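PDB 6F2P: paenibacillus xanthan lyase from Paenibacillus, which catalyses the eliminative cleavage of xanthan, a bacterial polysaccharide, as a member of polysaccharide lyase family 8. Local coordinates for residues 160-164 with 174-178; 494-500 with 612-618; 502-508 with 607-611. All blocks are in the same frame, centred on the assembly; numbering follows the deposited sequence.

How the interactions relate
Interaction 1 comes first along the chain, in the alpha-helical domain, where a calcium ion joins the loop after helix 147-160 to helix 168-184. Interactions 2 and 3 follow in the super-sandwich domain, and their centres lie about 53 and 55 Å from that of interaction 1. They are close neighbours, with centres about 15 Å apart, and Ile500 of interaction 2 packs on Pro610 and Thr508 of interaction 3. Strands 493-501 and 613-621 pair in interaction 2; interaction 3, falling between residues 500 and 612, joins the loops that continue them to strands 508-516 and 595-607 of another sheet. Interactions 2 and 3 thus form one continuous region where two sheets are connected.

Interaction 1 (160-164 with 174-178); sequences TQASV and ESQVI. With CA (calcium ion), chain F.
Gln161 and Glu174 meet through a calcium ion, forming a metal site that fastens the loop after helix 147-160 to the side of helix 168-184 in the alpha-helical domain. Seven oxygens bind the ion. Three come from the protein, Gln161 OE1, the backbone O of Ser163 and Glu174 OE2, at 2.2 to 2.5 Å from the calcium; four waters complete the shell. No direct hydrogen bond links the two segments, so the shared cation is their polar connection. It also accounts for two acceptors, Ser163 O and Glu174 OE2, standing 3.2 Å apart.

The Gln161 chain bends at chi2 (54°), which brings its amide across Glu174 CG, with amide and carboxylate planes 79° apart. In the second shell, Gln161 NE2 donates to Gln127 O and to water 2, fixing the amide rotation with OE1 turned to the metal. The Glu174 carboxylate is held at both oxygens, OE1 by Met166 N and OE2 by Thr165 N. Thr160 O accepts from water 1, while Ser163 OG is hydrogen-bonded to water 3.

Beside the site the contact turns apolar. Val177 CG1 approaches Gln161 CG at 3.5 Å. The extended Ile178 chain lies along the loop, its CD1 against Ser163 C at 3.5 Å and also touching Val164 CG2.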
ATOM      1  N   THR A 160      41.039  -2.073   9.516  1.00 22.22           N
ATOM      2  CA  THR A 160      39.916  -1.147   9.419  1.00 19.93           C
ATOM      3  C   THR A 160      38.566  -1.851   9.256  1.00 18.99           C
ATOM      4  O   THR A 160      37.546  -1.336   9.706  1.00 23.47           O
ATOM      5  CB  THR A 160      40.098  -0.142   8.273  1.00 19.37           C
ATOM      6  OG1 THR A 160      40.058  -0.831   7.018  1.00 16.86           O
ATOM      7  CG2 THR A 160      41.420   0.589   8.407  1.00 20.77           C
ATOM      8  N   GLN A 161      38.555  -3.023   8.626  1.00 15.49           N
ATOM      9  CA  GLN A 161      37.297  -3.722   8.353  1.00 15.62           C
ATOM     10  C   GLN A 161      37.350  -5.169   8.827  1.00 18.66           C
ATOM     11  O   GLN A 161      37.566  -6.090   8.027  1.00 15.51           O
ATOM     12  CB  GLN A 161      36.969  -3.667   6.858  1.00 16.21           C
ATOM     13  CG  GLN A 161      35.602  -4.215   6.484  1.00 13.13           C
ATOM     14  CD  GLN A 161      34.511  -3.549   7.267  1.00 15.36           C
ATOM     15  OE1 GLN A 161      34.001  -4.112   8.231  1.00 18.24           O
ATOM     16  NE2 GLN A 161      34.156  -2.332   6.877  1.00 14.53           N
ATOM     17  N   ALA A 162      37.134  -5.366  10.127  1.00 19.82           N
ATOM     18  CA  ALA A 162      37.386  -6.663  10.765  1.00 17.76           C
ATOM     19  C   ALA A 162      36.222  -7.634  10.706  1.00 18.77           C
ATOM     20  O   ALA A 162      36.431  -8.837  10.577  1.00 23.57           O
ATOM     21  CB  ALA A 162      37.823  -6.477  12.206  1.00 18.09           C
ATOM     22  N   SER A 163      35.003  -7.118  10.825  1.00 20.80           N
ATOM     23  CA  SER A 163      33.823  -7.977  10.867  1.00 20.11           C
ATOM     24  C   SER A 163      32.603  -7.253  10.328  1.00 20.19           C
ATOM     25  O   SER A 163      32.626  -6.043  10.138  1.00 22.91           O
ATOM     26  CB  SER A 163      33.542  -8.400  12.299  1.00 16.22           C
ATOM     27  OG  SER A 163      33.167  -7.273  13.071  1.00 19.98           O
ATOM     28  N   VAL A 164      31.536  -8.007  10.089  1.00 19.89           N
ATOM     29  CA  VAL A 164      30.270  -7.437   9.655  1.00 15.51           C
ATOM     30  C   VAL A 164      29.410  -7.123  10.868  1.00 18.95           C
ATOM     31  O   VAL A 164      29.069  -8.022  11.630  1.00 21.53           O
ATOM     32  CB  VAL A 164      29.498  -8.439   8.808  1.00 15.47           C
ATOM     33  CG1 VAL A 164      28.151  -7.857   8.420  1.00 16.98           C
ATOM     34  CG2 VAL A 164      30.304  -8.837   7.577  1.00 13.56           C
ATOM     35  N   GLU A 174      30.569  -3.962   3.894  1.00 15.47           N
ATOM     36  CA  GLU A 174      31.372  -4.716   4.845  1.00 15.13           C
ATOM     37  C   GLU A 174      31.639  -6.088   4.250  1.00 17.23           C
ATOM     38  O   GLU A 174      32.783  -6.553   4.202  1.00 16.40           O
ATOM     39  CB  GLU A 174      30.634  -4.880   6.174  1.00 16.80           C
ATOM     40  CG  GLU A 174      30.705  -3.699   7.114  1.00 12.81           C
ATOM     41  CD  GLU A 174      29.919  -3.944   8.391  1.00 20.51           C
ATOM     42  OE1 GLU A 174      28.727  -4.299   8.302  1.00 23.80           O
ATOM     43  OE2 GLU A 174      30.489  -3.795   9.488  1.00 25.53           O
ATOM     44  N   SER A 175      30.566  -6.708   3.765  1.00 14.51           N
ATOM     45  CA  SER A 175      30.615  -8.081   3.285  1.00 13.42           C
ATOM     46  C   SER A 175      31.471  -8.203   2.046  1.00 12.15           C
ATOM     47  O   SER A 175      32.286  -9.112   1.970  1.00 17.36           O
ATOM     48  CB  SER A 175      29.205  -8.630   3.020  1.00 18.42           C
ATOM     49  OG  SER A 175      28.383  -8.484   4.163  1.00 12.84           O
ATOM     50  N   GLN A 176      31.284  -7.309   1.074  1.00 12.64           N
ATOM     51  CA  GLN A 176      32.146  -7.294  -0.115  1.00 17.54           C
ATOM     52  C   GLN A 176      33.623  -7.133   0.249  1.00 16.13           C
ATOM     53  O   GLN A 176      34.466  -7.874  -0.237  1.00 17.28           O
ATOM     54  CB  GLN A 176      31.742  -6.184  -1.094  1.00 18.04           C
ATOM     55  CG  GLN A 176      30.430  -6.432  -1.825  1.00 27.65           C
ATOM     56  CD  GLN A 176      29.987  -5.248  -2.675  1.00 39.31           C
ATOM     57  OE1 GLN A 176      29.731  -5.391  -3.873  1.00 40.21           O
ATOM     58  NE2 GLN A 176      29.886  -4.072  -2.055  1.00 32.85           N
ATOM     59  N   VAL A 177      33.920  -6.161   1.107  1.00 14.63           N
ATOM     60  CA  VAL A 177      35.281  -5.852   1.484  1.00 13.41           C
ATOM     61  C   VAL A 177      35.905  -7.051   2.157  1.00 16.54           C
ATOM     62  O   VAL A 177      37.033  -7.454   1.846  1.00 15.65           O
ATOM     63  CB  VAL A 177      35.334  -4.645   2.435  1.00 13.25           C
ATOM     64  CG1 VAL A 177      36.637  -4.623   3.182  1.00 11.47           C
ATOM     65  CG2 VAL A 177      35.166  -3.350   1.643  1.00 16.66           C
ATOM     66  N   ILE A 178      35.145  -7.637   3.069  1.00 17.03           N
ATOM     67  CA  ILE A 178      35.617  -8.796   3.811  1.00 17.23           C
ATOM     68  C   ILE A 178      35.808 -10.008   2.904  1.00 15.79           C
ATOM     69  O   ILE A 178      36.822 -10.696   2.980  1.00 18.43           O
ATOM     70  CB  ILE A 178      34.688  -9.101   4.989  1.00 14.74           C
ATOM     71  CG1 ILE A 178      34.970  -8.101   6.104  1.00 15.61           C
ATOM     72  CG2 ILE A 178      34.881 -10.515   5.476  1.00 15.19           C
ATOM     73  CD1 ILE A 178      33.990  -8.145   7.226  1.00 22.52           C
TER
HETATM   74 CA    CA F1105      32.886  -3.693  10.137  1.00 16.74          CA
HETATM   75  O   HOH W   1      34.641  -2.115  10.824  1.00 12.09           O
HETATM   76  O   HOH W   2      32.222  -1.431   9.163  1.00 16.79           O
HETATM   77  O   HOH W   3      34.002  -4.654  12.111  1.00 13.74           O
HETATM   78  O   HOH W   4      32.040  -2.629  12.012  1.00 14.57           O

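Interaction 2 (494-500 with 612-618); sequences VALGSGI and NGSYSYV
Val494 to Ile500 pairs with Gly613 to Val618 as two adjacent antiparallel strands in the interior of a nine-stranded sheet, their axes 176° apart in direction. Six backbone hydrogen bonds support the assignment: reciprocal pairs join Ala495 with Tyr617, Gly497 with Tyr615 and Ile500 with Gly613, Ala495 N to Tyr617 O being 2.8 Å.

On one face the tyrosines fold back over the opposite strand. Both have CG lodged between the backbone N and the carbonyl carbon (chi1 63° in Tyr615), a torsion that lays each ring across its partner rather than beside it. The Tyr615 ring covers the backbone of Gly497, whose CA lies 3.6 Å from the ring centroid and 14° off the normal, a CH-pi contact. The Tyr617 ring similarly takes Ala495 CB over its face, 3.7 Å from the ring centroid. Ile500 CD1 adds an apolar contact to Tyr615 CD2 at 3.8 Å.

This is the super-sandwich domain of the family 8 lyases, and the Tyr615 side packs on Phe604 and His606 of strand 595-607 in another sheet. On the opposite face Val494 CG2 meets Val618 CG2 at 3.9 Å, and Leu496 CD2 lies 3.5 Å from Ser616 CB; Val494 and Leu496 also pack against strands 637-642 and 646-651.

The phenol of Tyr615 is held by Lys484 NZ and by water 5, which lies in the ring plane, 2.6 Å from Tyr615 OH, and gives a weak bond to Leu496 O. Towards Asn612 the register slips by one residue: Gly499, with positive phi, and Ile500 both face Gly613, a G1 beta bulge, and the Ile500-Gly613 pair is closed by Gly613 N to Ile500 O at 2.8 Å.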
ATOM      1  N   VAL A 494      -7.992   8.415 -15.807  1.00 11.46           N
ATOM      2  CA  VAL A 494      -8.880   9.460 -15.330  1.00 12.64           C
ATOM      3  C   VAL A 494      -8.366   9.958 -13.989  1.00 15.08           C
ATOM      4  O   VAL A 494      -8.065   9.158 -13.096  1.00 15.75           O
ATOM      5  CB  VAL A 494     -10.333   8.970 -15.186  1.00 16.33           C
ATOM      6  CG1 VAL A 494     -11.229  10.100 -14.691  1.00 10.36           C
ATOM      7  CG2 VAL A 494     -10.845   8.413 -16.514  1.00 13.15           C
ATOM      8  N   ALA A 495      -8.257  11.276 -13.857  1.00 13.24           N
ATOM      9  CA  ALA A 495      -7.823  11.898 -12.612  1.00 12.96           C
ATOM     10  C   ALA A 495      -8.951  12.754 -12.045  1.00 14.75           C
ATOM     11  O   ALA A 495      -9.493  13.617 -12.743  1.00 14.94           O
ATOM     12  CB  ALA A 495      -6.571  12.742 -12.843  1.00 10.71           C
ATOM     13  N   LEU A 496      -9.306  12.504 -10.788  1.00 10.97           N
ATOM     14  CA  LEU A 496     -10.373  13.244 -10.134  1.00 10.66           C
ATOM     15  C   LEU A 496      -9.893  13.869  -8.842  1.00 15.01           C
ATOM     16  O   LEU A 496      -9.095  13.283  -8.109  1.00 17.24           O
ATOM     17  CB  LEU A 496     -11.544  12.326  -9.803  1.00 15.74           C
ATOM     18  CG  LEU A 496     -12.269  11.594 -10.929  1.00 15.54           C
ATOM     19  CD1 LEU A 496     -13.503  10.920 -10.356  1.00 12.25           C
ATOM     20  CD2 LEU A 496     -12.637  12.547 -12.057  1.00 11.65           C
ATOM     21  N   GLY A 497     -10.400  15.058  -8.554  1.00 14.11           N
ATOM     22  CA  GLY A 497     -10.114  15.700  -7.292  1.00 13.30           C
ATOM     23  C   GLY A 497     -11.362  16.364  -6.753  1.00 17.12           C
ATOM     24  O   GLY A 497     -12.186  16.865  -7.514  1.00 17.26           O
ATOM     25  N   SER A 498     -11.501  16.355  -5.435  1.00 13.02           N
ATOM     26  CA  SER A 498     -12.589  17.043  -4.771  1.00 15.53           C
ATOM     27  C   SER A 498     -12.189  17.196  -3.321  1.00 16.26           C
ATOM     28  O   SER A 498     -11.149  16.680  -2.904  1.00 17.87           O
ATOM     29  CB  SER A 498     -13.860  16.209  -4.835  1.00 20.72           C
ATOM     30  OG  SER A 498     -13.724  15.085  -3.986  1.00 21.02           O
ATOM     31  N   GLY A 499     -13.019  17.888  -2.550  1.00 18.05           N
ATOM     32  CA  GLY A 499     -12.707  18.178  -1.163  1.00 16.35           C
ATOM     33  C   GLY A 499     -11.490  19.074  -1.022  1.00 18.79           C
ATOM     34  O   GLY A 499     -10.871  19.114   0.033  1.00 19.92           O
ATOM     35  N   ILE A 500     -11.144  19.788  -2.090  1.00 16.68           N
ATOM     36  CA  ILE A 500      -9.970  20.647  -2.086  1.00 18.07           C
ATOM     37  C   ILE A 500     -10.229  21.880  -1.238  1.00 18.43           C
ATOM     38  O   ILE A 500     -11.010  22.743  -1.621  1.00 19.26           O
ATOM     39  CB  ILE A 500      -9.575  21.090  -3.503  1.00 16.60           C
ATOM     40  CG1 ILE A 500      -9.399  19.876  -4.414  1.00 12.72           C
ATOM     41  CG2 ILE A 500      -8.286  21.896  -3.455  1.00 11.58           C
ATOM     42  CD1 ILE A 500      -9.145  20.226  -5.859  1.00 13.55           C
ATOM     43  N   ASN A 612     -14.121  23.770  -1.055  1.00 17.65           N
ATOM     44  CA  ASN A 612     -14.508  22.458  -1.569  1.00 25.20           C
ATOM     45  C   ASN A 612     -14.295  22.428  -3.084  1.00 21.69           C
ATOM     46  O   ASN A 612     -15.220  22.148  -3.851  1.00 17.71           O
ATOM     47  CB  ASN A 612     -15.965  22.147  -1.183  1.00 19.67           C
ATOM     48  CG  ASN A 612     -16.460  20.794  -1.704  1.00 28.72           C
ATOM     49  OD1 ASN A 612     -17.657  20.623  -1.964  1.00 26.52           O
ATOM     50  ND2 ASN A 612     -15.550  19.838  -1.867  1.00 25.29           N
ATOM     51  N   GLY A 613     -13.065  22.741  -3.501  1.00 14.85           N
ATOM     52  CA  GLY A 613     -12.700  22.748  -4.909  1.00 11.69           C
ATOM     53  C   GLY A 613     -12.598  21.347  -5.489  1.00 17.26           C
ATOM     54  O   GLY A 613     -12.632  20.348  -4.759  1.00 22.68           O
ATOM     55  N   SER A 614     -12.477  21.261  -6.807  1.00 12.04           N
ATOM     56  CA  SER A 614     -12.464  19.966  -7.468  1.00 11.46           C
ATOM     57  C   SER A 614     -11.844  20.074  -8.846  1.00 14.62           C
ATOM     58  O   SER A 614     -11.676  21.171  -9.378  1.00 16.79           O
ATOM     59  CB  SER A 614     -13.892  19.409  -7.587  1.00 19.98           C
ATOM     60  OG  SER A 614     -14.643  20.039  -8.619  1.00 10.19           O
ATOM     61  N   TYR A 615     -11.501  18.931  -9.424  1.00 12.46           N
ATOM     62  CA  TYR A 615     -11.052  18.889 -10.804  1.00 11.54           C
ATOM     63  C   TYR A 615     -11.380  17.524 -11.368  1.00 14.64           C
ATOM     64  O   TYR A 615     -11.630  16.572 -10.622  1.00 13.18           O
ATOM     65  CB  TYR A 615      -9.543  19.166 -10.921  1.00 15.16           C
ATOM     66  CG  TYR A 615      -8.654  18.145 -10.226  1.00 13.55           C
ATOM     67  CD1 TYR A 615      -8.385  16.911 -10.811  1.00  9.33           C
ATOM     68  CD2 TYR A 615      -8.070  18.426  -8.990  1.00 14.11           C
ATOM     69  CE1 TYR A 615      -7.591  15.979 -10.179  1.00 11.73           C
ATOM     70  CE2 TYR A 615      -7.261  17.499  -8.351  1.00 11.42           C
ATOM     71  CZ  TYR A 615      -7.030  16.275  -8.950  1.00 12.93           C
ATOM     72  OH  TYR A 615      -6.233  15.339  -8.326  1.00 12.96           O
ATOM     73  N   SER A 616     -11.370  17.440 -12.691  1.00 13.69           N
ATOM     74  CA  SER A 616     -11.415  16.166 -13.378  1.00 13.03           C
ATOM     75  C   SER A 616     -10.766  16.349 -14.735  1.00 13.73           C
ATOM     76  O   SER A 616     -10.954  17.378 -15.383  1.00 17.34           O
ATOM     77  CB  SER A 616     -12.852  15.673 -13.534  1.00 14.78           C
ATOM     78  OG  SER A 616     -13.588  16.517 -14.397  1.00 25.60           O
ATOM     79  N   TYR A 617      -9.973  15.365 -15.143  1.00 14.47           N
ATOM     80  CA  TYR A 617      -9.401  15.331 -16.486  1.00 13.23           C
ATOM     81  C   TYR A 617      -9.012  13.901 -16.820  1.00 14.02           C
ATOM     82  O   TYR A 617      -8.926  13.050 -15.926  1.00 15.49           O
ATOM     83  CB  TYR A 617      -8.196  16.279 -16.618  1.00 13.71           C
ATOM     84  CG  TYR A 617      -7.016  15.969 -15.716  1.00 12.87           C
ATOM     85  CD1 TYR A 617      -7.000  16.392 -14.394  1.00 14.26           C
ATOM     86  CD2 TYR A 617      -5.901  15.288 -16.199  1.00 14.58           C
ATOM     87  CE1 TYR A 617      -5.918  16.123 -13.564  1.00 14.06           C
ATOM     88  CE2 TYR A 617      -4.810  15.018 -15.378  1.00 13.31           C
ATOM     89  CZ  TYR A 617      -4.830  15.436 -14.061  1.00 13.87           C
ATOM     90  OH  TYR A 617      -3.764  15.172 -13.231  1.00 12.23           O
ATOM     91  N   VAL A 618      -8.783  13.643 -18.104  1.00 10.31           N
ATOM     92  CA  VAL A 618      -8.493  12.299 -18.577  1.00 11.57           C
ATOM     93  C   VAL A 618      -7.258  12.339 -19.444  1.00 15.73           C
ATOM     94  O   VAL A 618      -7.225  13.065 -20.435  1.00 14.24           O
ATOM     95  CB  VAL A 618      -9.637  11.752 -19.456  1.00 14.02           C
ATOM     96  CG1 VAL A 618      -9.240  10.430 -20.070  1.00 12.79           C
ATOM     97  CG2 VAL A 618     -10.926  11.624 -18.659  1.00 10.01           C
TER
HETATM   98  O   HOH W   5      -6.076  13.024  -9.435  1.00 15.42           O

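Interaction 3 (502-508 with 607-611); sequences STDGIAT and GMNPT
Asn609 lays its side chain against the turn of Ser502 to Gly505. CB rests against the backbone of Ser502, 3.7 Å from Ser502 O. CG, anti to the carbonyl carbon and beside the residue's own N (chi1 -68°), lies between Ser502 O and Gly505 N, which directs the amide towards Gly505. At the tip OD1 accepts a hydrogen bond from Gly505 N, the distance from Gly505 N to Asn609 OD1 being 3.0 Å, and also sits against Thr503 CA. This bond is moderately bent, 153° at the hydrogen, and its donor is tilted 34° from the plane of the amide carbonyl. The other branch, ND2, lies along Gly505, 3.9 Å from Gly505 CA.

Water 6 supports the same residue from its backbone side: it accepts from Asn609 N and Ile506 N and donates to Ser502 OG, bridging the two loops. Before Asn609, Met608 lies along the turn, with CG 3.4 Å from Ala507 N and SD 3.6 Å from Gly505 O. After it, the Pro610 ring crosses the Thr508 side chain at about a right angle, Pro610 CD approaching Thr508 OG1 at 3.6 Å.

Backbone bonds mark both ends of the contact, Ser502 N to Pro610 O at 2.9 Å and Thr508 N to Gly607 O at 2.8 Å. Ser502 OG accepts a hydrogen bond from Asp504 N, which makes an ST turn, and donates to Asp504 OD2, which Ser479 OG also engages. Both loops pass between the same two sheets. Segment 502-508 leads from strand 493-501 to strand 508-516, and segment 607-611 from strand 595-607 to strand 613-621: neighbouring sheet-to-sheet connections at the strand ends, as in the super-sandwich domain of family 8 lyases.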
ATOM      1  N   SER A 502      -8.483  24.875   1.684  1.00 20.39           N
ATOM      2  CA  SER A 502      -7.316  25.530   2.245  1.00 23.93           C
ATOM      3  C   SER A 502      -7.702  26.830   2.937  1.00 23.15           C
ATOM      4  O   SER A 502      -8.662  27.490   2.544  1.00 19.99           O
ATOM      5  CB  SER A 502      -6.286  25.807   1.144  1.00 17.74           C
ATOM      6  OG  SER A 502      -5.306  26.719   1.596  1.00 23.87           O
ATOM      7  N   THR A 503      -6.952  27.187   3.972  1.00 24.06           N
ATOM      8  CA  THR A 503      -7.095  28.490   4.604  1.00 22.29           C
ATOM      9  C   THR A 503      -5.749  29.200   4.642  1.00 25.02           C
ATOM     10  O   THR A 503      -5.498  30.013   5.528  1.00 25.11           O
ATOM     11  CB  THR A 503      -7.635  28.372   6.035  1.00 23.12           C
ATOM     12  OG1 THR A 503      -6.912  27.354   6.738  1.00 28.76           O
ATOM     13  CG2 THR A 503      -9.110  28.021   6.019  1.00 19.34           C
ATOM     14  N   ASP A 504      -4.894  28.900   3.665  1.00 25.99           N
ATOM     15  CA  ASP A 504      -3.511  29.382   3.670  1.00 22.19           C
ATOM     16  C   ASP A 504      -3.358  30.732   2.971  1.00 23.80           C
ATOM     17  O   ASP A 504      -2.257  31.277   2.902  1.00 30.83           O
ATOM     18  CB  ASP A 504      -2.569  28.362   3.007  1.00 19.28           C
ATOM     19  CG  ASP A 504      -2.626  26.995   3.657  1.00 22.80           C
ATOM     20  OD1 ASP A 504      -2.130  26.857   4.792  1.00 25.04           O
ATOM     21  OD2 ASP A 504      -3.152  26.047   3.033  1.00 24.27           O
ATOM     22  N   GLY A 505      -4.452  31.259   2.433  1.00 21.58           N
ATOM     23  CA  GLY A 505      -4.413  32.549   1.767  1.00 16.64           C
ATOM     24  C   GLY A 505      -3.593  32.598   0.488  1.00 23.13           C
ATOM     25  O   GLY A 505      -3.143  33.668   0.068  1.00 22.81           O
ATOM     26  N   ILE A 506      -3.401  31.447  -0.145  1.00 19.34           N
ATOM     27  CA  ILE A 506      -2.647  31.398  -1.390  1.00 19.88           C
ATOM     28  C   ILE A 506      -3.413  30.630  -2.452  1.00 19.41           C
ATOM     29  O   ILE A 506      -4.006  29.586  -2.166  1.00 18.16           O
ATOM     30  CB  ILE A 506      -1.275  30.736  -1.175  1.00 21.39           C
ATOM     31  CG1 ILE A 506      -0.452  31.539  -0.175  1.00 16.94           C
ATOM     32  CG2 ILE A 506      -0.525  30.586  -2.484  1.00 13.15           C
ATOM     33  CD1 ILE A 506       0.703  30.768   0.362  1.00 24.50           C
ATOM     34  N   ALA A 507      -3.403  31.159  -3.676  1.00 22.15           N
ATOM     35  CA  ALA A 507      -4.035  30.500  -4.814  1.00 18.44           C
ATOM     36  C   ALA A 507      -3.614  29.031  -4.903  1.00 19.70           C
ATOM     37  O   ALA A 507      -2.424  28.706  -4.874  1.00 22.77           O
ATOM     38  CB  ALA A 507      -3.688  31.222  -6.097  1.00 13.25           C
ATOM     39  N   THR A 508      -4.601  28.152  -5.006  1.00 14.74           N
ATOM     40  CA  THR A 508      -4.354  26.721  -5.006  1.00 15.01           C
ATOM     41  C   THR A 508      -4.413  26.167  -6.434  1.00 16.91           C
ATOM     42  O   THR A 508      -5.283  26.537  -7.222  1.00 17.11           O
ATOM     43  CB  THR A 508      -5.354  26.015  -4.075  1.00 16.21           C
ATOM     44  OG1 THR A 508      -5.230  26.571  -2.759  1.00 17.34           O
ATOM     45  CG2 THR A 508      -5.095  24.512  -4.009  1.00 17.48           C
ATOM     46  N   GLY A 607      -8.204  28.967  -7.123  1.00 26.42           N
ATOM     47  CA  GLY A 607      -8.270  30.226  -6.403  1.00 17.92           C
ATOM     48  C   GLY A 607      -7.752  30.165  -4.976  1.00 19.28           C
ATOM     49  O   GLY A 607      -7.213  29.155  -4.529  1.00 19.86           O
ATOM     50  N   MET A 608      -7.916  31.265  -4.253  1.00 21.41           N
ATOM     51  CA  MET A 608      -7.479  31.339  -2.873  1.00 19.98           C
ATOM     52  C   MET A 608      -8.504  30.726  -1.955  1.00 22.06           C
ATOM     53  O   MET A 608      -9.696  30.720  -2.260  1.00 28.51           O
ATOM     54  CB  MET A 608      -7.270  32.789  -2.461  1.00 23.30           C
ATOM     55  CG  MET A 608      -5.848  33.280  -2.658  1.00 31.72           C
ATOM     56  SD  MET A 608      -5.729  34.972  -2.097  1.00 46.29           S
ATOM     57  CE  MET A 608      -6.619  34.838  -0.538  1.00 22.44           C
ATOM     58  N   ASN A 609      -8.026  30.228  -0.824  1.00 20.60           N
ATOM     59  CA  ASN A 609      -8.888  29.664   0.207  1.00 24.56           C
ATOM     60  C   ASN A 609     -10.094  28.859  -0.287  1.00 25.27           C
ATOM     61  O   ASN A 609     -11.228  29.158   0.090  1.00 25.60           O
ATOM     62  CB  ASN A 609      -9.364  30.785   1.126  1.00 22.90           C
ATOM     63  CG  ASN A 609      -8.243  31.367   1.951  1.00 23.75           C
ATOM     64  OD1 ASN A 609      -7.366  30.644   2.423  1.00 24.13           O
ATOM     65  ND2 ASN A 609      -8.259  32.684   2.121  1.00 30.13           N
ATOM     66  N   PRO A 610      -9.857  27.850  -1.143  1.00 24.55           N
ATOM     67  CA  PRO A 610     -11.007  27.082  -1.628  1.00 22.53           C
ATOM     68  C   PRO A 610     -11.641  26.323  -0.466  1.00 20.83           C
ATOM     69  O   PRO A 610     -10.944  25.971   0.487  1.00 24.29           O
ATOM     70  CB  PRO A 610     -10.380  26.118  -2.639  1.00 21.74           C
ATOM     71  CG  PRO A 610      -8.961  25.941  -2.162  1.00 19.44           C
ATOM     72  CD  PRO A 610      -8.571  27.263  -1.568  1.00 21.00           C
ATOM     73  N   THR A 611     -12.947  26.096  -0.530  1.00 18.42           N
ATOM     74  CA  THR A 611     -13.649  25.469   0.578  1.00 17.45           C
ATOM     75  C   THR A 611     -13.987  24.031   0.242  1.00 19.73           C
ATOM     76  O   THR A 611     -14.110  23.187   1.135  1.00 17.33           O
ATOM     77  CB  THR A 611     -14.936  26.221   0.889  1.00 17.06           C
ATOM     78  OG1 THR A 611     -15.539  26.646  -0.343  1.00 27.10           O
ATOM     79  CG2 THR A 611     -14.631  27.442   1.729  1.00 10.92           C
TER
HETATM   80  O   HOH W   6      -5.201  28.999   0.163  1.00 22.62           O